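KLLA0C04147p (Kluyveromyces lactis, PDB 5H2D) binds ergosterol through its oxysterol-binding-related domain, the part described here, and probably transfers sterols between membranes. Local coordinates at residues A[29-41]-A[322-334]. Sequence-based numbering, arbitrary orientation.
Sequences LRQRLKLGKDDRP and ERPEFPFNLTKFA
P327 and F328 pack against L33 and L35 in a largely apolar loop-to-loop contact, where the irregular loop between helices 7-18 and 45-49 runs against the loop leading into helix 332-337. It is a worked example of how irregular segments far apart in sequence can be joined by side-chain packing and shared waters, with no clear direct hydrogen bond. L33 reaches in with a single methyl: its CD1 lies 4.1 Å from P327 CB and equally close to F328 CD2, near the plane of the F328 ring, and it also meets L330. L35 CD2 approaches F328 CZ at 4.0 Å, while P327 CG lies 3.1 Å from L35 O. Beyond P327, the bent chain of K37 folds back, and its NZ donates to G36 O (2.9 Å). Further along the loop, R40, bent at chi3 (-57°), turns one guanidinium face to F328 CD1, 3.6 Å from R40 CZ, with NH1 at the edge of the ring; the planes are 59° apart, so this is no parallel stack. R40 NH1 bonds to V64 O, and one water joins R40 NH2 to F328 N. With an alanine here, V64 O and that water would probably lose their guanidinium donor, and the ring edge of F328 its neighbour. At the other end, a second water links R30 O to K332 O, 2.8 Å from each. Y367 of helix 367-390 also touches L35, R40 and F328. The arrangement belongs to the sterol-binding fold of the OSBP family, joining the loop that precedes helix 45-49 to the one following strand 314-319, with the side chain of R40 about 10 Å from the bound ergosterol.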
loop_
_atom_site.group_PDB
_atom_site.type_symbol
_atom_site.label_atom_id
_atom_site.label_comp_id
_atom_site.label_asym_id
_atom_site.label_seq_id
_atom_site.Cartn_x
_atom_site.Cartn_y
_atom_site.Cartn_z
ATOM N N LEU A 29 -6.589 11.051 15.216
ATOM C CA LEU A 29 -6.700 9.765 14.531
ATOM C C LEU A 29 -7.609 8.811 15.295
ATOM O O LEU A 29 -7.557 8.720 16.524
ATOM C CB LEU A 29 -5.317 9.131 14.374
ATOM C CG LEU A 29 -4.312 9.872 13.498
ATOM C CD1 LEU A 29 -2.962 9.197 13.548
ATOM C CD2 LEU A 29 -4.817 9.938 12.064
ATOM N N ARG A 30 -8.427 8.060 14.560
ATOM C CA ARG A 30 -9.260 7.054 15.197
ATOM C C ARG A 30 -8.408 5.981 15.874
ATOM O O ARG A 30 -7.467 5.438 15.278
ATOM C CB ARG A 30 -10.195 6.410 14.168
ATOM C CG ARG A 30 -11.113 5.354 14.778
ATOM C CD ARG A 30 -12.240 4.999 13.839
ATOM N NE ARG A 30 -11.794 4.155 12.724
ATOM C CZ ARG A 30 -12.641 3.513 11.934
ATOM N NH1 ARG A 30 -13.953 3.625 12.148
ATOM N NH2 ARG A 30 -12.182 2.741 10.948
ATOM N N GLN A 31 -8.758 5.666 17.126
ATOM C CA GLN A 31 -7.969 4.778 17.974
ATOM C C GLN A 31 -8.551 3.383 18.110
ATOM O O GLN A 31 -7.826 2.465 18.508
ATOM C CB GLN A 31 -7.829 5.363 19.385
ATOM C CG GLN A 31 -7.209 6.733 19.425
ATOM C CD GLN A 31 -5.729 6.712 19.117
ATOM O OE1 GLN A 31 -4.954 6.005 19.770
ATOM N NE2 GLN A 31 -5.324 7.484 18.110
ATOM N N ARG A 32 -9.835 3.213 17.836
ATOM C CA ARG A 32 -10.471 1.912 17.962
ATOM C C ARG A 32 -11.742 1.930 17.135
ATOM O O ARG A 32 -12.161 2.971 16.620
ATOM C CB ARG A 32 -10.771 1.576 19.425
ATOM C CG ARG A 32 -11.694 2.571 20.111
ATOM C CD ARG A 32 -12.351 1.944 21.342
ATOM N NE ARG A 32 -13.286 0.879 20.975
ATOM C CZ ARG A 32 -13.776 -0.021 21.821
ATOM N NH1 ARG A 32 -13.420 -0.002 23.100
ATOM N NH2 ARG A 32 -14.617 -0.952 21.387
ATOM N N LEU A 33 -12.333 0.750 16.989
ATOM C CA LEU A 33 -13.621 0.586 16.337
ATOM C C LEU A 33 -14.725 0.540 17.382
ATOM O O LEU A 33 -14.490 0.252 18.555
ATOM C CB LEU A 33 -13.654 -0.694 15.504
ATOM C CG LEU A 33 -12.544 -0.833 14.467
ATOM C CD1 LEU A 33 -12.722 -2.142 13.712
ATOM C CD2 LEU A 33 -12.563 0.363 13.530
ATOM N N LYS A 34 -15.949 0.811 16.935
ATOM C CA LYS A 34 -17.078 0.687 17.852
ATOM C C LYS A 34 -17.243 -0.758 18.305
ATOM O O LYS A 34 -17.503 -1.021 19.484
ATOM C CB LYS A 34 -18.355 1.219 17.197
ATOM C CG LYS A 34 -18.912 0.354 16.092
ATOM C CD LYS A 34 -20.133 1.002 15.465
ATOM C CE LYS A 34 -21.149 1.409 16.525
ATOM N NZ LYS A 34 -21.786 0.221 17.171
ATOM N N LEU A 35 -17.080 -1.711 17.389
ATOM C CA LEU A 35 -16.998 -3.114 17.772
ATOM C C LEU A 35 -15.790 -3.324 18.685
ATOM O O LEU A 35 -14.675 -2.902 18.367
ATOM C CB LEU A 35 -16.876 -3.971 16.509
ATOM C CG LEU A 35 -17.761 -5.174 16.203
ATOM C CD1 LEU A 35 -19.243 -4.851 16.306
ATOM C CD2 LEU A 35 -17.412 -5.671 14.802
ATOM N N GLY A 36 -16.007 -3.960 19.833
ATOM C CA GLY A 36 -14.905 -4.158 20.762
ATOM C C GLY A 36 -14.092 -5.371 20.374
ATOM O O GLY A 36 -12.859 -5.398 20.479
ATOM N N LYS A 37 -14.816 -6.396 19.955
ATOM C CA LYS A 37 -14.310 -7.518 19.184
ATOM C C LYS A 37 -15.477 -7.963 18.311
ATOM O O LYS A 37 -16.430 -7.206 18.101
ATOM C CB LYS A 37 -13.773 -8.624 20.110
ATOM C CG LYS A 37 -12.854 -9.622 19.421
ATOM C CD LYS A 37 -11.548 -8.956 19.020
ATOM C CE LYS A 37 -10.954 -8.203 20.206
ATOM N NZ LYS A 37 -10.395 -6.880 19.823
ATOM N N ASP A 38 -15.432 -9.190 17.816
ATOM C CA ASP A 38 -16.641 -9.739 17.226
ATOM C C ASP A 38 -16.468 -11.234 17.050
ATOM O O ASP A 38 -15.361 -11.770 17.121
ATOM C CB ASP A 38 -17.004 -9.062 15.902
ATOM C CG ASP A 38 -18.512 -8.963 15.705
ATOM O OD1 ASP A 38 -19.197 -8.430 16.607
ATOM O OD2 ASP A 38 -19.015 -9.441 14.667
ATOM N N ASP A 39 -17.598 -11.896 16.831
ATOM C CA ASP A 39 -17.667 -13.344 16.889
ATOM C C ASP A 39 -18.134 -13.923 15.569
ATOM O O ASP A 39 -19.013 -14.791 15.547
ATOM C CB ASP A 39 -18.602 -13.791 18.014
ATOM C CG ASP A 39 -17.871 -14.024 19.316
ATOM O OD1 ASP A 39 -17.671 -15.203 19.678
ATOM O OD2 ASP A 39 -17.491 -13.028 19.971
ATOM N N ARG A 40 -17.572 -13.453 14.465
ATOM C CA ARG A 40 -17.718 -14.205 13.235
ATOM C C ARG A 40 -17.207 -15.618 13.498
ATOM O O ARG A 40 -16.134 -15.778 14.094
ATOM C CB ARG A 40 -16.938 -13.559 12.093
ATOM C CG ARG A 40 -17.456 -12.190 11.657
ATOM C CD ARG A 40 -16.445 -11.538 10.720
ATOM N NE ARG A 40 -15.132 -11.416 11.362
ATOM C CZ ARG A 40 -13.970 -11.356 10.710
ATOM N NH1 ARG A 40 -13.939 -11.408 9.387
ATOM N NH2 ARG A 40 -12.835 -11.247 11.385
ATOM N N PRO A 41 -17.951 -16.653 13.120
ATOM C CA PRO A 41 -17.487 -18.017 13.391
ATOM C C PRO A 41 -16.189 -18.312 12.654
ATOM O O PRO A 41 -15.901 -17.748 11.594
ATOM C CB PRO A 41 -18.636 -18.893 12.883
ATOM C CG PRO A 41 -19.345 -18.041 11.881
ATOM C CD PRO A 41 -19.231 -16.633 12.394
ATOM N N GLU A 322 3.832 -1.923 17.795
ATOM C CA GLU A 322 3.017 -2.731 18.690
ATOM C C GLU A 322 1.606 -2.849 18.129
ATOM O O GLU A 322 1.068 -1.912 17.527
ATOM C CB GLU A 322 2.988 -2.128 20.097
ATOM C CG GLU A 322 1.960 -1.036 20.287
ATOM C CD GLU A 322 1.977 -0.461 21.694
ATOM O OE1 GLU A 322 1.390 0.626 21.902
ATOM O OE2 GLU A 322 2.581 -1.094 22.590
ATOM N N ARG A 323 1.009 -4.018 18.318
ATOM C CA ARG A 323 -0.223 -4.388 17.631
ATOM C C ARG A 323 -1.239 -4.859 18.658
ATOM O O ARG A 323 -1.276 -6.042 19.021
ATOM C CB ARG A 323 0.044 -5.461 16.585
ATOM C CG ARG A 323 -1.107 -5.714 15.663
ATOM C CD ARG A 323 -0.604 -6.402 14.410
ATOM N NE ARG A 323 -1.707 -7.014 13.700
ATOM C CZ ARG A 323 -1.589 -7.704 12.568
ATOM N NH1 ARG A 323 -0.407 -7.872 11.980
ATOM N NH2 ARG A 323 -2.673 -8.217 12.023
ATOM N N PRO A 324 -2.075 -3.950 19.157
ATOM C CA PRO A 324 -3.156 -4.367 20.053
ATOM C C PRO A 324 -4.145 -5.250 19.316
ATOM O O PRO A 324 -4.177 -5.300 18.083
ATOM C CB PRO A 324 -3.806 -3.043 20.480
ATOM C CG PRO A 324 -2.846 -1.960 20.066
ATOM C CD PRO A 324 -2.090 -2.505 18.888
ATOM N N GLU A 325 -4.959 -5.957 20.098
ATOM C CA GLU A 325 -6.066 -6.721 19.542
ATOM C C GLU A 325 -7.175 -5.781 19.102
ATOM O O GLU A 325 -7.627 -4.929 19.872
ATOM C CB GLU A 325 -6.600 -7.710 20.575
ATOM C CG GLU A 325 -5.615 -8.781 20.948
ATOM C CD GLU A 325 -5.320 -9.740 19.808
ATOM O OE1 GLU A 325 -5.740 -9.466 18.661
ATOM O OE2 GLU A 325 -4.666 -10.775 20.063
ATOM N N PHE A 326 -7.603 -5.923 17.858
ATOM C CA PHE A 326 -8.727 -5.183 17.309
ATOM C C PHE A 326 -9.628 -6.178 16.581
ATOM O O PHE A 326 -9.162 -7.215 16.119
ATOM C CB PHE A 326 -8.296 -4.102 16.307
ATOM C CG PHE A 326 -7.661 -2.900 16.932
ATOM C CD1 PHE A 326 -8.417 -2.006 17.668
ATOM C CD2 PHE A 326 -6.322 -2.639 16.744
ATOM C CE1 PHE A 326 -7.832 -0.884 18.232
ATOM C CE2 PHE A 326 -5.733 -1.529 17.294
ATOM C CZ PHE A 326 -6.486 -0.649 18.044
ATOM N N PRO A 327 -10.907 -5.850 16.446
ATOM C CA PRO A 327 -11.749 -6.639 15.537
ATOM C C PRO A 327 -11.075 -6.741 14.176
ATOM O O PRO A 327 -10.417 -5.805 13.715
ATOM C CB PRO A 327 -13.049 -5.829 15.470
ATOM C CG PRO A 327 -13.048 -5.000 16.740
ATOM C CD PRO A 327 -11.605 -4.681 16.998
ATOM N N PHE A 328 -11.213 -7.903 13.542
ATOM C CA PHE A 328 -10.653 -8.180 12.221
ATOM C C PHE A 328 -9.131 -8.167 12.233
ATOM O O PHE A 328 -8.505 -8.187 11.164
ATOM C CB PHE A 328 -11.176 -7.191 11.169
ATOM C CG PHE A 328 -12.661 -6.928 11.268
ATOM C CD1 PHE A 328 -13.567 -7.828 10.749
ATOM C CD2 PHE A 328 -13.135 -5.779 11.877
ATOM C CE1 PHE A 328 -14.919 -7.591 10.845
ATOM C CE2 PHE A 328 -14.495 -5.540 11.978
ATOM C CZ PHE A 328 -15.383 -6.452 11.458
ATOM N N ASN A 329 -8.510 -8.144 13.417
ATOM C CA ASN A 329 -7.056 -8.193 13.546
ATOM C C ASN A 329 -6.385 -7.010 12.865
ATOM O O ASN A 329 -5.246 -7.106 12.399
ATOM C CB ASN A 329 -6.492 -9.516 13.015
ATOM C CG ASN A 329 -6.757 -10.670 13.950
ATOM O OD1 ASN A 329 -7.132 -10.467 15.105
ATOM N ND2 ASN A 329 -6.548 -11.886 13.471
ATOM N N LEU A 330 -7.075 -5.878 12.803
ATOM C CA LEU A 330 -6.493 -4.707 12.171
ATOM C C LEU A 330 -5.315 -4.180 12.978
ATOM O O LEU A 330 -5.247 -4.340 14.202
ATOM C CB LEU A 330 -7.535 -3.606 12.031
ATOM C CG LEU A 330 -8.742 -3.898 11.145
ATOM C CD1 LEU A 330 -9.544 -2.616 10.976
ATOM C CD2 LEU A 330 -8.311 -4.456 9.780
ATOM N N THR A 331 -4.379 -3.544 12.280
ATOM C CA THR A 331 -3.319 -2.784 12.931
ATOM C C THR A 331 -3.849 -1.436 13.413
ATOM O O THR A 331 -4.896 -0.959 12.976
ATOM C CB THR A 331 -2.156 -2.520 11.975
ATOM O OG1 THR A 331 -2.628 -1.755 10.856
ATOM C CG2 THR A 331 -1.517 -3.830 11.491
ATOM N N LYS A 332 -3.085 -0.795 14.301
ATOM C CA LYS A 332 -3.414 0.573 14.693
ATOM C C LYS A 332 -3.523 1.474 13.472
ATOM O O LYS A 332 -4.466 2.265 13.344
ATOM C CB LYS A 332 -2.353 1.134 15.644
ATOM C CG LYS A 332 -2.396 0.627 17.069
ATOM C CD LYS A 332 -1.722 1.664 18.002
ATOM C CE LYS A 332 -0.514 1.109 18.745
ATOM N NZ LYS A 332 0.653 0.858 17.850
ATOM N N PHE A 333 -2.547 1.375 12.562
ATOM C CA PHE A 333 -2.568 2.232 11.385
ATOM C C PHE A 333 -3.801 1.951 10.539
ATOM O O PHE A 333 -4.466 2.883 10.072
ATOM C CB PHE A 333 -1.297 2.037 10.559
ATOM C CG PHE A 333 -1.182 2.978 9.393
ATOM C CD1 PHE A 333 -0.779 4.298 9.578
ATOM C CD2 PHE A 333 -1.445 2.542 8.098
ATOM C CE1 PHE A 333 -0.666 5.156 8.506
ATOM C CE2 PHE A 333 -1.338 3.404 7.028
ATOM C CZ PHE A 333 -0.934 4.707 7.225
ATOM N N ALA A 334 -4.130 0.672 10.341
ATOM C CA ALA A 334 -5.287 0.353 9.516
ATOM C C ALA A 334 -6.572 0.879 10.134
ATOM O O ALA A 334 -7.481 1.283 9.409
ATOM C CB ALA A 334 -5.383 -1.159 9.281
HETATM O O HOH W 1 -10.204 1.450 9.174
HETATM O O HOH W 2 -5.240 3.834 15.480
HETATM O O HOH W 3 -13.236 -10.206 14.377
#